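Local coordinates for protein nigritoxine (PDB 5M41) that acts as a bacterial toxin against crustaceans and insects, built on a new fold, at residues Ala335-Ile341 with Ala396-Gly402; Ala546-Phe550 with Met626-Val630. One frame throughout, in Å; residues are numbered along the deposited sequence.

Two contacts in series show how a long chain can be tied together near one point. From the N terminus, the chain first runs through the hairpin of strands 328-336 and 340-348, and contact 1 closes when the loop after helix 386-396 returns to its turn, 55 residues later. Only then does contact 2 open, at helix 546-555, and it closes 76 residues on at helix 625-632, so the two loops neither nest nor cross. The centres of contact 1 and contact 2 nevertheless lie about 11 Å apart. Met626 of contact 2 packs against Gly338, Ser399 and Ala400 of contact 1, joining the helix pair to the hairpin turn and to the loop that clasps it.

Contact 1: residues Ala335-Ile341 with Ala396-Gly402; sequences AIPGGKI and ASSSASG
Ser399 O receives two backbone N-H groups from the turn opposite, Gly338 N at 3.0 Å and Gly339 N at 3.0 Å. The first donor lies in the carbonyl plane; the second is tilted 34° from it. Beside this grip, Gly339 CA makes a CA-H...O contact with Ala396 O at 3.4 Å. The Pro337 ring lies along the other end of the loop, its CB 3.3 Å from Ala400 O and its CG near Ser401 O. Gly402 CA lies 3.7 Å from both Ile336 C and Pro337 N, an approach of backbone on backbone. On the apolar side, Ala396 CB touches Ala335 CB at 3.9 Å and Ile341 CG1. A water bridges the two segments by donating to Ala335 O and Gly402 O.

Further out, Ser399 OG accepts from Gly402 N at 2.9 Å, an ST motif within the loop, while Ile336 and Lys340 exchange backbone hydrogen bonds across the hairpin. The whole is a tight β-hairpin whose turn, Pro337-Gly339, joins strands 328-336 and 340-348 of an antiparallel sheet and is clasped by the loop that follows helix 386-396.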
loop_
_atom_site.group_PDB
_atom_site.type_symbol
_atom_site.label_atom_id
_atom_site.label_comp_id
_atom_site.label_asym_id
_atom_site.label_seq_id
_atom_site.Cartn_x
_atom_site.Cartn_y
_atom_site.Cartn_z
ATOM N N ALA A 335 4.920 -4.790 1.111
ATOM C CA ALA A 335 5.986 -5.382 1.890
ATOM C C ALA A 335 5.558 -6.771 2.366
ATOM O O ALA A 335 4.359 -7.055 2.553
ATOM C CB ALA A 335 6.334 -4.507 3.066
ATOM N N ILE A 336 6.552 -7.630 2.529
ATOM C CA ILE A 336 6.358 -9.023 2.930
ATOM C C ILE A 336 7.380 -9.325 4.048
ATOM O O ILE A 336 8.532 -8.921 3.941
ATOM C CB ILE A 336 6.560 -9.967 1.704
ATOM C CG1 ILE A 336 5.405 -9.828 0.674
ATOM C CG2 ILE A 336 6.747 -11.419 2.121
ATOM C CD1 ILE A 336 4.010 -10.157 1.208
ATOM N N PRO A 337 6.965 -10.028 5.121
ATOM C CA PRO A 337 7.904 -10.324 6.214
ATOM C C PRO A 337 9.233 -10.882 5.704
ATOM O O PRO A 337 9.257 -11.768 4.836
ATOM C CB PRO A 337 7.171 -11.385 7.043
ATOM C CG PRO A 337 5.731 -11.199 6.733
ATOM C CD PRO A 337 5.643 -10.644 5.340
ATOM N N GLY A 338 10.328 -10.322 6.201
ATOM C CA GLY A 338 11.644 -10.789 5.816
ATOM C C GLY A 338 12.333 -9.870 4.834
ATOM O O GLY A 338 13.257 -10.284 4.156
ATOM N N GLY A 339 11.869 -8.628 4.740
ATOM C CA GLY A 339 12.486 -7.665 3.837
ATOM C C GLY A 339 12.202 -7.906 2.369
ATOM O O GLY A 339 13.023 -7.567 1.521
ATOM N N LYS A 340 11.045 -8.486 2.067
ATOM C CA LYS A 340 10.627 -8.683 0.683
ATOM C C LYS A 340 9.497 -7.723 0.305
ATOM O O LYS A 340 8.909 -7.069 1.187
ATOM C CB LYS A 340 10.201 -10.129 0.446
ATOM C CG LYS A 340 11.359 -11.125 0.477
ATOM C CD LYS A 340 10.853 -12.557 0.597
ATOM C CE LYS A 340 12.004 -13.556 0.764
ATOM N NZ LYS A 340 12.930 -13.554 -0.410
ATOM N N ILE A 341 9.226 -7.629 -0.998
ATOM C CA ILE A 341 8.094 -6.869 -1.542
ATOM C C ILE A 341 7.446 -7.709 -2.630
ATOM O O ILE A 341 8.133 -8.281 -3.461
ATOM C CB ILE A 341 8.517 -5.518 -2.172
ATOM C CG1 ILE A 341 8.874 -4.524 -1.082
ATOM C CG2 ILE A 341 7.354 -4.899 -2.954
ATOM C CD1 ILE A 341 9.279 -3.158 -1.610
ATOM N N ALA A 396 10.779 -0.943 3.477
ATOM C CA ALA A 396 10.513 -2.397 3.456
ATOM C C ALA A 396 11.812 -3.199 3.552
ATOM O O ALA A 396 11.814 -4.358 3.969
ATOM C CB ALA A 396 9.756 -2.799 2.210
ATOM N N SER A 397 12.898 -2.539 3.168
ATOM C CA SER A 397 14.245 -3.078 3.059
ATOM C C SER A 397 14.617 -4.240 3.981
ATOM O O SER A 397 15.151 -5.267 3.534
ATOM C CB SER A 397 15.241 -1.943 3.280
ATOM O OG SER A 397 16.509 -2.492 3.451
ATOM N N SER A 398 14.372 -4.069 5.268
ATOM C CA SER A 398 14.781 -5.080 6.216
ATOM C C SER A 398 13.739 -5.163 7.332
ATOM O O SER A 398 14.080 -5.228 8.516
ATOM C CB SER A 398 16.150 -4.708 6.772
ATOM O OG SER A 398 16.050 -3.448 7.422
ATOM N N SER A 399 12.470 -5.139 6.927
ATOM C CA SER A 399 11.332 -5.263 7.835
ATOM C C SER A 399 11.042 -6.728 8.189
ATOM O O SER A 399 10.734 -7.536 7.312
ATOM C CB SER A 399 10.090 -4.665 7.192
ATOM O OG SER A 399 8.967 -4.835 8.031
ATOM N N ALA A 400 11.116 -7.045 9.474
ATOM C CA ALA A 400 10.705 -8.350 9.989
ATOM C C ALA A 400 9.225 -8.629 9.703
ATOM O O ALA A 400 8.871 -9.725 9.302
ATOM C CB ALA A 400 11.001 -8.457 11.479
ATOM N N SER A 401 8.386 -7.612 9.869
ATOM C CA SER A 401 6.923 -7.767 9.839
ATOM C C SER A 401 6.275 -7.561 8.463
ATOM O O SER A 401 5.136 -7.973 8.242
ATOM C CB SER A 401 6.301 -6.788 10.835
ATOM O OG SER A 401 6.722 -5.444 10.555
ATOM N N GLY A 402 6.996 -6.924 7.541
ATOM C CA GLY A 402 6.414 -6.514 6.251
ATOM C C GLY A 402 5.362 -5.429 6.495
ATOM O O GLY A 402 4.387 -5.291 5.747
HETATM O O HOH W 1 3.089 -7.622 4.750
HETATM O O HOH W 2 9.588 -6.180 4.092
#

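Contact 2: residues Ala546-Phe550 with Met626-Val630; sequences AGEEF and MEWLV
Phe550 and Met626 meet in a Met-aromatic contact, set within a helix-helix crossing in which the short axes approach to 8.9 Å at an angle of 67°. Met626 can be followed outward from its backbone. Its CB does not itself point at the facing helix; with CG anti to the backbone N (chi1 -167°), the atoms beyond CB carry the side chain to Phe550. CG lies over one face of the Phe550 ring, 3.9 Å from the centroid, in a CH-pi contact. Next comes SD, which stands obliquely to the ring and rests 3.8 Å from Gly547 CA. A bend at chi3 (-65°) brings CE to the CD2-CE2 side of the ring, 3.6 Å from Phe550 CD2. The two side chains cross at about a right angle. Leu629 CD1 comes obliquely to Phe550 CE1.

One turn along from Met626, Val630 fills the middle of the interface: its CB packs on Ala546 CB, and its CG2 lies against Ala546 O and Phe550 CB. Glu627 CG flanks Ala546 CB at the more exposed border. Glu549 lays its carboxylate beside Val630 CG1 while forming a salt bridge with Arg553. No direct hydrogen bond joins the two segments, but one water spans them, donating to Glu549 OE2 at 2.6 Å and to Val630 O at 2.7 Å.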
loop_
_atom_site.group_PDB
_atom_site.type_symbol
_atom_site.label_atom_id
_atom_site.label_comp_id
_atom_site.label_asym_id
_atom_site.label_seq_id
_atom_site.Cartn_x
_atom_site.Cartn_y
_atom_site.Cartn_z
ATOM N N ALA A 546 21.802 -12.078 8.416
ATOM C CA ALA A 546 20.649 -12.370 9.280
ATOM C C ALA A 546 19.345 -12.581 8.495
ATOM O O ALA A 546 18.571 -13.491 8.801
ATOM C CB ALA A 546 20.482 -11.272 10.338
ATOM N N GLY A 547 19.132 -11.755 7.472
ATOM C CA GLY A 547 17.940 -11.833 6.656
ATOM C C GLY A 547 17.662 -13.223 6.137
ATOM O O GLY A 547 16.525 -13.690 6.168
ATOM N N GLU A 548 18.701 -13.902 5.653
ATOM C CA GLU A 548 18.516 -15.243 5.120
ATOM C C GLU A 548 18.165 -16.272 6.215
ATOM O O GLU A 548 17.295 -17.124 5.996
ATOM C CB GLU A 548 19.750 -15.675 4.315
ATOM C CG GLU A 548 19.452 -16.741 3.278
ATOM C CD GLU A 548 20.709 -17.266 2.582
ATOM O OE1 GLU A 548 21.728 -16.545 2.513
ATOM O OE2 GLU A 548 20.674 -18.412 2.100
ATOM N N GLU A 549 18.847 -16.212 7.371
ATOM C CA GLU A 549 18.484 -17.086 8.523
ATOM C C GLU A 549 17.038 -16.828 8.959
ATOM O O GLU A 549 16.294 -17.763 9.291
ATOM C CB GLU A 549 19.399 -16.889 9.743
ATOM C CG GLU A 549 19.112 -17.917 10.839
ATOM C CD GLU A 549 20.121 -17.919 11.982
ATOM O OE1 GLU A 549 21.338 -17.833 11.705
ATOM O OE2 GLU A 549 19.692 -18.003 13.168
ATOM N N PHE A 550 16.654 -15.555 8.961
ATOM C CA PHE A 550 15.287 -15.174 9.353
ATOM C C PHE A 550 14.280 -15.828 8.402
ATOM O O PHE A 550 13.312 -16.432 8.840
ATOM C CB PHE A 550 15.126 -13.640 9.381
ATOM C CG PHE A 550 13.739 -13.171 9.765
ATOM C CD1 PHE A 550 13.355 -13.100 11.096
ATOM C CD2 PHE A 550 12.825 -12.786 8.782
ATOM C CE1 PHE A 550 12.091 -12.642 11.451
ATOM C CE2 PHE A 550 11.560 -12.331 9.131
ATOM C CZ PHE A 550 11.194 -12.265 10.471
ATOM N N MET A 626 14.696 -7.727 12.490
ATOM C CA MET A 626 15.117 -8.987 11.903
ATOM C C MET A 626 16.477 -9.443 12.463
ATOM O O MET A 626 16.656 -10.610 12.855
ATOM C CB MET A 626 15.187 -8.799 10.387
ATOM C CG MET A 626 15.317 -10.066 9.582
ATOM S SD MET A 626 14.971 -9.757 7.834
ATOM C CE MET A 626 13.270 -9.303 7.922
ATOM N N GLU A 627 17.432 -8.513 12.495
ATOM C CA GLU A 627 18.747 -8.789 13.050
ATOM C C GLU A 627 18.583 -9.121 14.539
ATOM O O GLU A 627 19.213 -10.062 15.045
ATOM C CB GLU A 627 19.691 -7.591 12.838
ATOM C CG GLU A 627 20.116 -7.394 11.383
ATOM C CD GLU A 627 21.064 -6.221 11.157
ATOM O OE1 GLU A 627 21.203 -5.343 12.017
ATOM O OE2 GLU A 627 21.679 -6.156 10.085
ATOM N N TRP A 628 17.710 -8.378 15.231
ATOM C CA TRP A 628 17.535 -8.596 16.661
ATOM C C TRP A 628 17.068 -10.003 16.952
ATOM O O TRP A 628 17.570 -10.648 17.880
ATOM C CB TRP A 628 16.627 -7.533 17.298
ATOM C CG TRP A 628 16.612 -7.589 18.812
ATOM C CD1 TRP A 628 17.294 -6.762 19.705
ATOM C CD2 TRP A 628 15.890 -8.546 19.662
ATOM N NE1 TRP A 628 17.033 -7.130 21.007
ATOM C CE2 TRP A 628 16.217 -8.197 21.046
ATOM C CE3 TRP A 628 15.042 -9.624 19.417
ATOM C CZ2 TRP A 628 15.691 -8.900 22.126
ATOM C CZ3 TRP A 628 14.521 -10.329 20.512
ATOM C CH2 TRP A 628 14.842 -9.975 21.827
ATOM N N LEU A 629 16.114 -10.496 16.163
ATOM C CA LEU A 629 15.505 -11.814 16.395
ATOM C C LEU A 629 16.437 -12.986 16.062
ATOM O O LEU A 629 16.468 -13.993 16.778
ATOM C CB LEU A 629 14.187 -11.945 15.610
ATOM C CG LEU A 629 13.047 -11.068 16.157
ATOM C CD1 LEU A 629 11.906 -10.907 15.147
ATOM C CD2 LEU A 629 12.549 -11.621 17.493
ATOM N N VAL A 630 17.186 -12.851 14.976
ATOM C CA VAL A 630 18.181 -13.837 14.613
ATOM C C VAL A 630 19.232 -13.869 15.723
ATOM O O VAL A 630 19.605 -14.940 16.176
ATOM C CB VAL A 630 18.812 -13.529 13.227
ATOM C CG1 VAL A 630 20.070 -14.365 12.989
ATOM C CG2 VAL A 630 17.788 -13.786 12.122
HETATM O O HOH W 3 20.775 -17.232 15.349
#